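Local atomic coordinates of 5-ketofructose reductase (Gluconobacter sp., PDB entry 7COK), a protein that probably reduces 5-ketofructose to fructose with a nicotinamide cofactor, as a member of a novel class in the shikimate dehydrogenase family. Residues A[14-19]-A[42-47]; A[20-25]-A[275-280]. All blocks are in the same frame, centred on the assembly; numbering follows the deposited sequence.

Interaction 1 of 2, residues A[14-19]-A[42-47]; sequences FSTPCA and NCDVKA
Phe14 and Ser15 pair with Cys43 and Asp44 as parallel neighbours in the beta-alpha-beta unit made by strand 9-15, helix 23-34 and strand 38-44 of the substrate-binding domain. Val45 N donates to Ser15 O at 2.9 Å, while the return bond from Ser15 N to Cys43 O is weak. A water beside them accepts from Ser15 OG and donates to Cys43 O and Asn42 OD1. Beyond the strand, residues 16-18 curl over Asp44, with a cis peptide before Pro17. With chi1 at -158°, Asp44 turns CG away from its own N, which brings the carboxylate beneath this turn. Thr16 OG1 donates to Asp44 OD1 at 2.7 Å from the syn side, and Lys46 NZ reaches the same oxygen at 2.8 Å from the opposite face, closing a salt bridge and pairing also with Glu61 of the second subunit; Asp44 OD2 takes a weak bond from Cys18 N. Replacing Asp44 by an alanine is likely to leave Thr16 OG1 and Lys46 NZ without this shared acceptor and let the 16-18 turn shift. At the other end, Asn42 ND2 donates to Cys18 O at 2.9 Å, the oxygen lying near the amide plane. On the sheet face of Phe14, CD1 rests 3.6 Å from Val45 CG2. Helix 50-59 covers that face, where Phe14 also meets Phe65 of the adjoining strand 64-67.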
loop_
_atom_site.group_PDB
_atom_site.type_symbol
_atom_site.label_atom_id
_atom_site.label_comp_id
_atom_site.label_asym_id
_atom_site.label_seq_id
_atom_site.Cartn_x
_atom_site.Cartn_y
_atom_site.Cartn_z
ATOM N N PHE A 14 -0.992 -9.876 4.433
ATOM C CA PHE A 14 -2.236 -10.502 3.997
ATOM C C PHE A 14 -2.731 -11.352 5.160
ATOM O O PHE A 14 -2.008 -12.203 5.691
ATOM C CB PHE A 14 -2.002 -11.400 2.782
ATOM C CG PHE A 14 -1.358 -10.717 1.615
ATOM C CD1 PHE A 14 -1.643 -9.363 1.288
ATOM C CD2 PHE A 14 -0.492 -11.439 0.772
ATOM C CE1 PHE A 14 -1.047 -8.760 0.180
ATOM C CE2 PHE A 14 0.105 -10.822 -0.335
ATOM C CZ PHE A 14 -0.166 -9.498 -0.636
ATOM N N SER A 15 -3.967 -11.100 5.583
ATOM C CA SER A 15 -4.579 -11.862 6.671
ATOM C C SER A 15 -6.061 -11.533 6.685
ATOM O O SER A 15 -6.485 -10.564 6.065
ATOM C CB SER A 15 -3.947 -11.498 8.022
ATOM O OG SER A 15 -4.303 -10.200 8.429
ATOM N N THR A 16 -6.840 -12.342 7.392
ATOM C CA THR A 16 -8.212 -11.967 7.713
ATOM C C THR A 16 -8.643 -12.618 9.024
ATOM O O THR A 16 -8.427 -13.827 9.194
ATOM C CB THR A 16 -9.226 -12.252 6.560
ATOM O OG1 THR A 16 -10.477 -11.635 6.870
ATOM C CG2 THR A 16 -9.459 -13.737 6.278
ATOM N N PRO A 17 -9.211 -11.845 9.962
ATOM C CA PRO A 17 -9.354 -10.379 9.915
ATOM C C PRO A 17 -8.018 -9.681 10.198
ATOM O O PRO A 17 -7.115 -10.292 10.751
ATOM C CB PRO A 17 -10.347 -10.103 11.053
ATOM C CG PRO A 17 -10.134 -11.225 12.016
ATOM C CD PRO A 17 -9.840 -12.425 11.169
ATOM N N CYS A 18 -7.885 -8.428 9.778
ATOM C CA CYS A 18 -6.631 -7.697 9.991
ATOM C C CYS A 18 -6.723 -6.422 10.825
ATOM O O CYS A 18 -5.685 -5.809 11.122
ATOM C CB CYS A 18 -5.959 -7.386 8.648
ATOM S SG CYS A 18 -6.740 -6.068 7.720
ATOM N N ALA A 19 -7.939 -6.035 11.216
ATOM C CA ALA A 19 -8.165 -4.724 11.825
ATOM C C ALA A 19 -7.512 -4.586 13.194
ATOM O O ALA A 19 -7.171 -3.472 13.612
ATOM C CB ALA A 19 -9.655 -4.430 11.907
ATOM N N ASN A 42 -1.500 -3.004 5.375
ATOM C CA ASN A 42 -2.229 -4.056 6.082
ATOM C C ASN A 42 -3.526 -4.370 5.338
ATOM O O ASN A 42 -4.481 -3.573 5.338
ATOM C CB ASN A 42 -2.529 -3.562 7.502
ATOM C CG ASN A 42 -3.158 -4.632 8.387
ATOM O OD1 ASN A 42 -2.901 -5.809 8.220
ATOM N ND2 ASN A 42 -3.953 -4.201 9.369
ATOM N N CYS A 43 -3.542 -5.516 4.659
ATOM C CA CYS A 43 -4.656 -5.895 3.769
ATOM C C CYS A 43 -5.496 -7.022 4.332
ATOM O O CYS A 43 -4.969 -7.990 4.862
ATOM C CB CYS A 43 -4.120 -6.362 2.423
ATOM S SG CYS A 43 -3.097 -5.158 1.551
ATOM N N ASP A 44 -6.813 -6.886 4.176
ATOM C CA ASP A 44 -7.690 -7.946 4.567
ATOM C C ASP A 44 -7.950 -8.810 3.345
ATOM O O ASP A 44 -8.685 -8.422 2.437
ATOM C CB ASP A 44 -8.976 -7.401 5.165
ATOM C CG ASP A 44 -9.658 -8.399 6.029
ATOM O OD1 ASP A 44 -10.179 -9.378 5.471
ATOM O OD2 ASP A 44 -9.663 -8.229 7.260
ATOM N N VAL A 45 -7.319 -9.979 3.331
ATOM C CA VAL A 45 -7.325 -10.844 2.158
ATOM C C VAL A 45 -8.021 -12.141 2.551
ATOM O O VAL A 45 -7.610 -12.814 3.496
ATOM C CB VAL A 45 -5.879 -11.147 1.676
ATOM C CG1 VAL A 45 -5.883 -12.159 0.556
ATOM C CG2 VAL A 45 -5.167 -9.882 1.209
ATOM N N LYS A 46 -9.084 -12.486 1.825
ATOM C CA LYS A 46 -9.823 -13.718 2.102
ATOM C C LYS A 46 -9.073 -14.932 1.518
ATOM O O LYS A 46 -8.199 -14.796 0.648
ATOM C CB LYS A 46 -11.266 -13.614 1.573
ATOM C CG LYS A 46 -12.059 -12.397 2.079
ATOM C CD LYS A 46 -11.980 -12.229 3.599
ATOM C CE LYS A 46 -12.774 -11.031 4.118
ATOM N NZ LYS A 46 -12.284 -9.670 3.714
ATOM N N ALA A 47 -9.403 -16.140 1.983
ATOM C CA ALA A 47 -8.711 -17.345 1.466
ATOM C C ALA A 47 -8.797 -17.446 -0.054
ATOM O O ALA A 47 -7.810 -17.798 -0.705
ATOM C CB ALA A 47 -9.210 -18.622 2.111
HETATM O O HOH W 1 -3.112 -8.236 6.860
#

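Interaction 2 of 2, residues A[20-25]-A[275-280]; sequences DNPTVA and QTLENI
The puckered ring of Pro22 meets helix 270-281 through two adjacent rim carbons: CB lies 3.9 Å from Ile280 CD1, and CG lies 4.1 Å from Leu277 CD2, the leucine crossing the ring at about a right angle. The planar amide next to it, that of Asn21, points back into its own segment. Its OD1 accepts in the carbonyl plane from both Thr23 N, at 3.0 Å, and Thr23 OG1, at 2.7 Å. The first of these bonds closes an Asx turn around Pro22, the N-cap residue of helix 23-34, and the pair of bonds fixes the rotation of the amide. Within the first turn of that helix, Ala25 offers its methyl group to the same isoleucine, CB to Ile280 CD1 being 3.7 Å, so Ile280 CD1 touches both Pro22 and Ala25. Thr276 lies alongside Ala25: its CG2 stands anti to the backbone N, facing the other helix, and comes 3.6 Å from Ala25 O. The hydroxyl is turned back to its own helix, where OG1 bonds Val272 O. Leu277 also reaches Met26 and, on helix 248-264, Leu249, Leu252 and Val253, so the C-terminal helix joins that helix to the start of helix 23-34 in the substrate-binding domain. Phe6 of the second subunit packs on Pro22, Ala25 and Ile280. No hydrogen bond or ion pair crosses between the two segments, which implies that their fit rests mainly on van der Waals contact of methyl and methylene groups, one methyl lying against a backbone carbonyl oxygen.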
loop_
_atom_site.group_PDB
_atom_site.type_symbol
_atom_site.label_atom_id
_atom_site.label_comp_id
_atom_site.label_asym_id
_atom_site.label_seq_id
_atom_site.Cartn_x
_atom_site.Cartn_y
_atom_site.Cartn_z
ATOM N N ASP A 20 -7.291 -5.701 13.875
ATOM C CA ASP A 20 -6.727 -5.646 15.223
ATOM C C ASP A 20 -5.226 -5.928 15.270
ATOM O O ASP A 20 -4.640 -5.993 16.348
ATOM C CB ASP A 20 -7.461 -6.607 16.148
ATOM C CG ASP A 20 -8.894 -6.209 16.398
ATOM O OD1 ASP A 20 -9.205 -5.001 16.548
ATOM O OD2 ASP A 20 -9.729 -7.134 16.466
ATOM N N ASN A 21 -4.605 -6.061 14.101
ATOM C CA ASN A 21 -3.187 -6.379 13.994
ATOM C C ASN A 21 -2.323 -5.114 13.996
ATOM O O ASN A 21 -2.367 -4.342 13.053
ATOM C CB ASN A 21 -2.955 -7.215 12.733
ATOM C CG ASN A 21 -1.561 -7.789 12.643
ATOM O OD1 ASN A 21 -0.573 -7.157 13.011
ATOM N ND2 ASN A 21 -1.469 -8.996 12.098
ATOM N N PRO A 22 -1.530 -4.887 15.062
ATOM C CA PRO A 22 -0.801 -3.610 15.169
ATOM C C PRO A 22 0.574 -3.558 14.459
ATOM O O PRO A 22 1.319 -2.598 14.644
ATOM C CB PRO A 22 -0.621 -3.454 16.681
ATOM C CG PRO A 22 -0.570 -4.838 17.197
ATOM C CD PRO A 22 -1.307 -5.751 16.234
ATOM N N THR A 23 0.907 -4.583 13.675
ATOM C CA THR A 23 2.239 -4.724 13.071
ATOM C C THR A 23 2.529 -3.503 12.194
ATOM O O THR A 23 3.632 -2.954 12.208
ATOM C CB THR A 23 2.345 -6.038 12.261
ATOM O OG1 THR A 23 2.099 -7.155 13.133
ATOM C CG2 THR A 23 3.716 -6.197 11.693
ATOM N N VAL A 24 1.499 -3.044 11.481
ATOM C CA VAL A 24 1.589 -1.838 10.654
ATOM C C VAL A 24 2.173 -0.650 11.436
ATOM O O VAL A 24 3.091 0.003 10.959
ATOM C CB VAL A 24 0.251 -1.479 9.918
ATOM C CG1 VAL A 24 -0.908 -1.296 10.886
ATOM C CG2 VAL A 24 0.412 -0.219 9.053
ATOM N N ALA A 25 1.652 -0.408 12.634
ATOM C CA ALA A 25 2.089 0.724 13.425
ATOM C C ALA A 25 3.516 0.508 13.919
ATOM O O ALA A 25 4.342 1.416 13.878
ATOM C CB ALA A 25 1.134 0.951 14.587
ATOM N N GLN A 275 8.177 0.765 22.042
ATOM C CA GLN A 275 7.370 1.828 22.636
ATOM C C GLN A 275 6.042 2.002 21.912
ATOM O O GLN A 275 5.014 2.209 22.560
ATOM C CB GLN A 275 8.139 3.156 22.751
ATOM C CG GLN A 275 7.441 4.210 23.647
ATOM C CD GLN A 275 7.045 3.703 25.044
ATOM O OE1 GLN A 275 7.716 2.867 25.638
ATOM N NE2 GLN A 275 5.930 4.207 25.565
ATOM N N THR A 276 6.047 1.825 20.583
ATOM C CA THR A 276 4.814 1.873 19.789
ATOM C C THR A 276 3.792 0.798 20.244
ATOM O O THR A 276 2.600 1.096 20.425
ATOM C CB THR A 276 5.153 1.724 18.298
ATOM O OG1 THR A 276 5.991 2.817 17.911
ATOM C CG2 THR A 276 3.909 1.716 17.412
ATOM N N LEU A 277 4.264 -0.437 20.431
ATOM C CA LEU A 277 3.417 -1.509 20.956
ATOM C C LEU A 277 2.977 -1.246 22.405
ATOM O O LEU A 277 1.810 -1.458 22.740
ATOM C CB LEU A 277 4.137 -2.855 20.848
ATOM C CG LEU A 277 4.376 -3.509 19.490
ATOM C CD1 LEU A 277 5.016 -4.868 19.755
ATOM C CD2 LEU A 277 3.077 -3.683 18.713
ATOM N N GLU A 278 3.872 -0.723 23.244
ATOM C CA GLU A 278 3.488 -0.390 24.636
ATOM C C GLU A 278 2.357 0.637 24.656
ATOM O O GLU A 278 1.382 0.481 25.421
ATOM C CB GLU A 278 4.667 0.156 25.434
ATOM C CG GLU A 278 5.863 -0.776 25.603
ATOM C CD GLU A 278 5.769 -1.756 26.769
ATOM O OE1 GLU A 278 4.770 -1.773 27.511
ATOM O OE2 GLU A 278 6.731 -2.534 26.943
ATOM N N ASN A 279 2.449 1.659 23.791
ATOM C CA ASN A 279 1.382 2.667 23.684
ATOM C C ASN A 279 0.051 2.094 23.192
ATOM O O ASN A 279 -1.009 2.425 23.743
ATOM C CB ASN A 279 1.794 3.862 22.810
ATOM C CG ASN A 279 2.919 4.699 23.414
ATOM O OD1 ASN A 279 3.224 4.596 24.593
ATOM N ND2 ASN A 279 3.519 5.565 22.588
ATOM N N ILE A 280 0.109 1.241 22.167
ATOM C CA ILE A 280 -1.074 0.560 21.623
ATOM C C ILE A 280 -1.760 -0.310 22.686
ATOM O O ILE A 280 -2.988 -0.285 22.809
ATOM C CB ILE A 280 -0.711 -0.250 20.361
ATOM C CG1 ILE A 280 -0.435 0.696 19.194
ATOM C CG2 ILE A 280 -1.847 -1.185 19.947
ATOM C CD1 ILE A 280 0.402 0.074 18.102
#

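Interaction 1 is largely buried and interaction 2 is a surface contact of mostly part-exposed residues, their centres about 17 Å apart, yet both involve the same beta-alpha-beta unit. The first joins its two strands; the second sets the beginning of its helix against the C-terminal helix 270-281, some 250 residues on. They touch where the side chains of Asn42 and Val24 pack together. The strand ends combine backbone pairing, a bridging water and a shared carboxylate, whereas the helix ends meet mostly through apolar side chains, with no hydrogen bond between them. Each also borders the second subunit: both segments of interaction 1 through polar bonds as well as packing, and 20-25 with 275-280 by packing on Phe6 of that subunit.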